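Local coordinates for twitching motility protein PilT (Aquifex aeolicus, PDB 2EYU), which drives retraction of type IV pili, and with it twitching motility, as a P-loop motor that probably runs on ATP hydrolysis, at residues S36-T41 and T129-T134; R169-P172 and R178-A181. The protein carries 1 engineered substitution. One frame throughout, in Å; residues are numbered along the deposited sequence.

Contact 1: S36-T41 and T129-T134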
loop_
_atom_site.group_PDB
_atom_site.type_symbol
_atom_site.label_atom_id
_atom_site.label_comp_id
_atom_site.label_asym_id
_atom_site.label_seq_id
_atom_site.Cartn_x
_atom_site.Cartn_y
_atom_site.Cartn_z
ATOM N N SER A 36 -10.826 3.567 -5.299
ATOM C CA SER A 36 -10.492 2.237 -4.830
ATOM C C SER A 36 -10.582 2.085 -3.322
ATOM O O SER A 36 -10.446 0.962 -2.821
ATOM C CB SER A 36 -9.017 1.926 -5.204
ATOM O OG SER A 36 -8.223 2.941 -4.585
ATOM N N GLY A 37 -10.774 3.207 -2.644
ATOM C CA GLY A 37 -10.829 3.244 -1.188
ATOM C C GLY A 37 -9.462 3.278 -0.531
ATOM O O GLY A 37 -9.309 3.069 0.676
ATOM N N LYS A 38 -8.425 3.562 -1.306
ATOM C CA LYS A 38 -7.071 3.465 -0.743
ATOM C C LYS A 38 -6.767 4.526 0.290
ATOM O O LYS A 38 -6.067 4.286 1.282
ATOM C CB LYS A 38 -6.080 3.476 -1.900
ATOM C CG LYS A 38 -5.726 4.820 -2.496
ATOM C CD LYS A 38 -5.003 4.555 -3.818
ATOM C CE LYS A 38 -5.435 5.582 -4.861
ATOM N NZ LYS A 38 -4.734 6.882 -4.576
ATOM N N SER A 39 -7.276 5.736 0.133
ATOM C CA SER A 39 -7.092 6.749 1.168
ATOM C C SER A 39 -7.771 6.319 2.464
ATOM O O SER A 39 -7.241 6.562 3.548
ATOM C CB SER A 39 -7.631 8.107 0.702
ATOM O OG SER A 39 -8.877 8.345 1.339
ATOM N N THR A 40 -8.915 5.665 2.383
ATOM C CA THR A 40 -9.653 5.200 3.549
ATOM C C THR A 40 -8.867 4.131 4.302
ATOM O O THR A 40 -8.875 4.055 5.539
ATOM C CB THR A 40 -11.027 4.633 3.142
ATOM O OG1 THR A 40 -11.855 5.692 2.661
ATOM C CG2 THR A 40 -11.719 4.032 4.355
ATOM N N THR A 41 -8.160 3.261 3.573
ATOM C CA THR A 41 -7.327 2.263 4.254
ATOM C C THR A 41 -6.181 2.946 4.988
ATOM O O THR A 41 -6.003 2.793 6.188
ATOM C CB THR A 41 -6.823 1.233 3.235
ATOM O OG1 THR A 41 -8.012 0.573 2.768
ATOM C CG2 THR A 41 -5.908 0.142 3.806
ATOM N N THR A 129 0.755 6.283 -1.701
ATOM C CA THR A 129 -0.246 5.667 -2.544
ATOM C C THR A 129 0.175 5.804 -4.008
ATOM O O THR A 129 0.837 6.774 -4.390
ATOM C CB THR A 129 -1.676 6.249 -2.475
ATOM O OG1 THR A 129 -1.611 7.644 -2.817
ATOM C CG2 THR A 129 -2.288 6.145 -1.095
ATOM N N LEU A 130 -0.243 4.809 -4.774
ATOM C CA LEU A 130 -0.118 4.844 -6.229
ATOM C C LEU A 130 -1.437 4.336 -6.827
ATOM O O LEU A 130 -2.226 3.694 -6.114
ATOM C CB LEU A 130 0.999 3.971 -6.744
ATOM C CG LEU A 130 2.388 3.928 -6.133
ATOM C CD1 LEU A 130 2.477 2.922 -4.998
ATOM C CD2 LEU A 130 3.410 3.580 -7.211
ATOM N N HIS A 131 -1.638 4.597 -8.105
ATOM C CA HIS A 131 -2.832 4.133 -8.815
ATOM C C HIS A 131 -2.656 2.822 -9.550
ATOM O O HIS A 131 -3.489 2.407 -10.378
ATOM C CB HIS A 131 -3.263 5.220 -9.818
ATOM C CG HIS A 131 -4.129 6.260 -9.166
ATOM N ND1 HIS A 131 -3.852 7.608 -9.244
ATOM C CD2 HIS A 131 -5.273 6.168 -8.455
ATOM C CE1 HIS A 131 -4.775 8.293 -8.597
ATOM N NE2 HIS A 131 -5.654 7.445 -8.102
ATOM N N THR A 132 -1.575 2.104 -9.269
ATOM C CA THR A 132 -1.360 0.787 -9.879
ATOM C C THR A 132 -2.340 -0.234 -9.350
ATOM O O THR A 132 -2.871 -0.105 -8.241
ATOM C CB THR A 132 0.074 0.299 -9.599
ATOM O OG1 THR A 132 0.297 0.402 -8.186
ATOM C CG2 THR A 132 1.104 1.188 -10.274
ATOM N N ASN A 133 -2.596 -1.275 -10.143
ATOM C CA ASN A 133 -3.664 -2.203 -9.779
ATOM C C ASN A 133 -3.175 -3.440 -9.050
ATOM O O ASN A 133 -4.005 -4.113 -8.440
ATOM C CB ASN A 133 -4.431 -2.614 -11.049
ATOM C CG ASN A 133 -5.749 -1.856 -11.133
ATOM O OD1 ASN A 133 -6.720 -2.317 -11.728
ATOM N ND2 ASN A 133 -5.762 -0.678 -10.514
ATOM N N THR A 134 -1.884 -3.740 -9.117
ATOM C CA THR A 134 -1.370 -5.022 -8.616
ATOM C C THR A 134 -0.074 -4.857 -7.853
ATOM O O THR A 134 0.638 -3.866 -8.012
ATOM C CB THR A 134 -1.185 -5.927 -9.855
ATOM O OG1 THR A 134 -2.482 -6.513 -10.140
ATOM C CG2 THR A 134 -0.238 -7.080 -9.652
#
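In what is probably the P-loop (Walker A motif) of this PilT domain, K38, the presumed Walker A lysine, lies across T129 and H131 at the end of strand 125-130. G37 stands at the N-cap position and K38 opens helix 38-52, as expected where a Walker A loop runs into its helix. CG of K38 sits between the backbone N and the carbonyl carbon (chi1 81°); with bends at chi3 and chi4 the chain runs past T129 and ends with NZ between the threonine and H131. Along the way CG packs on T129 CG2 at 3.9 Å, and CD lies 3.7 Å from the L130 carbonyl O. The side chains of K38 and T129 meet at about a right angle, and those of K38 and H131 do the same. CD2 and NE2 of H131 come nearest the lysine, with K38 CE 3.6 Å from H131 CD2 in an oblique approach. NZ ends 3.7 Å from T129 OG1 and as far from H131 NE2, too long for a hydrogen bond to either. E106 gives the amine a long, weak ion pair through OE2, and the K38 backbone N makes a weak bond to S36 OG. On the strand side, L130 is tied by backbone hydrogen bonds to G32 of the same loop. The contact therefore rests on the aliphatic part of K38, while its amine lies near a hydroxyl and an imidazole and pairs weakly with E106, consistent with a lysine that would turn to nucleotide phosphates when they bind.

Contact 2: R169-P172 and R178-A181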
loop_
_atom_site.group_PDB
_atom_site.type_symbol
_atom_site.label_atom_id
_atom_site.label_comp_id
_atom_site.label_asym_id
_atom_site.label_seq_id
_atom_site.Cartn_x
_atom_site.Cartn_y
_atom_site.Cartn_z
ATOM N N ARG A 169 -9.500 -3.006 -4.242
ATOM C CA ARG A 169 -10.657 -2.665 -5.051
ATOM C C ARG A 169 -11.909 -2.855 -4.186
ATOM O O ARG A 169 -11.953 -3.767 -3.357
ATOM C CB ARG A 169 -10.741 -3.502 -6.316
ATOM C CG ARG A 169 -11.572 -2.861 -7.420
ATOM C CD ARG A 169 -11.551 -3.721 -8.676
ATOM N NE ARG A 169 -10.461 -3.327 -9.568
ATOM C CZ ARG A 169 -10.583 -3.169 -10.881
ATOM N NH1 ARG A 169 -11.751 -3.370 -11.476
ATOM N NH2 ARG A 169 -9.529 -2.808 -11.597
ATOM N N LEU A 170 -12.875 -1.975 -4.396
ATOM C CA LEU A 170 -14.156 -2.013 -3.708
ATOM C C LEU A 170 -15.217 -2.584 -4.641
ATOM O O LEU A 170 -15.422 -2.012 -5.717
ATOM C CB LEU A 170 -14.538 -0.606 -3.237
ATOM C CG LEU A 170 -13.763 -0.033 -2.052
ATOM C CD1 LEU A 170 -13.844 1.489 -2.047
ATOM C CD2 LEU A 170 -14.298 -0.581 -0.746
ATOM N N LEU A 171 -15.861 -3.683 -4.272
ATOM C CA LEU A 171 -16.853 -4.340 -5.121
ATOM C C LEU A 171 -18.262 -4.117 -4.571
ATOM O O LEU A 171 -18.420 -3.992 -3.352
ATOM C CB LEU A 171 -16.678 -5.837 -5.136
ATOM C CG LEU A 171 -15.815 -6.581 -6.149
ATOM C CD1 LEU A 171 -16.647 -6.988 -7.358
ATOM C CD2 LEU A 171 -14.615 -5.756 -6.572
ATOM N N PRO A 172 -19.284 -4.125 -5.413
ATOM C CA PRO A 172 -20.651 -4.093 -4.878
ATOM C C PRO A 172 -21.004 -5.426 -4.217
ATOM O O PRO A 172 -20.178 -6.330 -4.311
ATOM C CB PRO A 172 -21.513 -3.917 -6.130
ATOM C CG PRO A 172 -20.697 -4.544 -7.210
ATOM C CD PRO A 172 -19.268 -4.169 -6.882
ATOM N N ARG A 178 -20.544 -2.571 0.201
ATOM C CA ARG A 178 -19.524 -2.902 -0.776
ATOM C C ARG A 178 -18.547 -3.861 -0.106
ATOM O O ARG A 178 -18.484 -3.976 1.119
ATOM C CB ARG A 178 -18.719 -1.711 -1.268
ATOM C CG ARG A 178 -19.429 -0.731 -2.194
ATOM C CD ARG A 178 -19.015 0.682 -1.772
ATOM N NE ARG A 178 -19.659 1.043 -0.509
ATOM C CZ ARG A 178 -19.195 0.877 0.720
ATOM N NH1 ARG A 178 -18.006 0.325 0.937
ATOM N NH2 ARG A 178 -19.922 1.265 1.765
ATOM N N VAL A 179 -17.744 -4.557 -0.910
ATOM C CA VAL A 179 -16.723 -5.345 -0.216
ATOM C C VAL A 179 -15.344 -4.978 -0.764
ATOM O O VAL A 179 -15.223 -4.723 -1.963
ATOM C CB VAL A 179 -16.926 -6.853 -0.364
ATOM C CG1 VAL A 179 -16.759 -7.240 -1.826
ATOM C CG2 VAL A 179 -15.938 -7.587 0.532
ATOM N N LEU A 180 -14.365 -4.974 0.141
ATOM C CA LEU A 180 -12.984 -4.742 -0.262
ATOM C C LEU A 180 -12.351 -6.020 -0.785
ATOM O O LEU A 180 -12.313 -7.006 -0.031
ATOM C CB LEU A 180 -12.121 -4.229 0.905
ATOM C CG LEU A 180 -11.192 -3.076 0.521
ATOM C CD1 LEU A 180 -11.759 -1.745 1.007
ATOM C CD2 LEU A 180 -9.796 -3.318 1.073
ATOM N N ALA A 181 -11.871 -5.944 -2.009
ATOM C CA ALA A 181 -11.055 -6.940 -2.688
ATOM C C ALA A 181 -9.624 -6.381 -2.714
ATOM O O ALA A 181 -9.450 -5.211 -3.069
ATOM C CB ALA A 181 -11.592 -7.248 -4.071
#
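L170 and L180 face each other as a non-hydrogen-bonded pair in the antiparallel hairpin of strands 162-171 and 179-185. Their methyls L170 CD2 and L180 CD1 are modelled 3.3 Å apart, closer than normal van der Waals contact, so the exact separation is doubtful. The hydrogen-bonded pairs R169–A181 and L171–V179 flank them. L171 N bonds V179 O at 2.6 Å, and V179 N returns a bond to L171 O. At the other pair A181 N bonds R169 O, and R169 N bonds A181 O over a length too short to be trusted. Between these rungs L170 CA lies 3.4 Å from V179 O, and L180 CA 3.4 Å from R169 O, as CA-H...O contacts.

On the face opposite the leucine pair, L171 CB packs against V179 CG1 at 3.6 Å. This branch of V179 lies between its backbone N and carbonyl carbon (chi1 65°), which carries it to L171. Farther along the same face, L171 CD2 reaches A181 CB at 4.2 Å. Toward the turn, L170 CD2 lies at the edge of the R178 guanidinium, near its plane and 4.2 Å from NH1.

Helices 219-228 and 234-240 cover the L171 face: L226 touches V179, M219 and L223 touch A181, and A240 meets both L171 and R169. The R169 guanidinium leaves the hairpin toward N133. The four backbone bonds thus pair the N and O groups of R169, L171, V179 and A181, while L171, V179 and A181 offer a mostly apolar surface to the two helices.

Overall arrangement
Contact 1 closes before contact 2 opens along the chain, yet their centres lie about 12 Å apart and both belong to the same mixed sheet, in which strand 26-31 separates strand 125-130 from strand 162-171. Two direct touches join them. L170 CD1 packs against the probable P-loop, 3.5 Å from S36 O and 3.6 Å from G37 N, while R169 NH2 hydrogen-bonds N133 OD1 at 2.9 Å. One strand of the hairpin therefore touches both segments of contact 1. The centre of contact 1, at the presumed nucleotide site, is about 7 Å from the centre of the chain; that of contact 2, about 16 Å from it, lies between that site and the C-terminal helices.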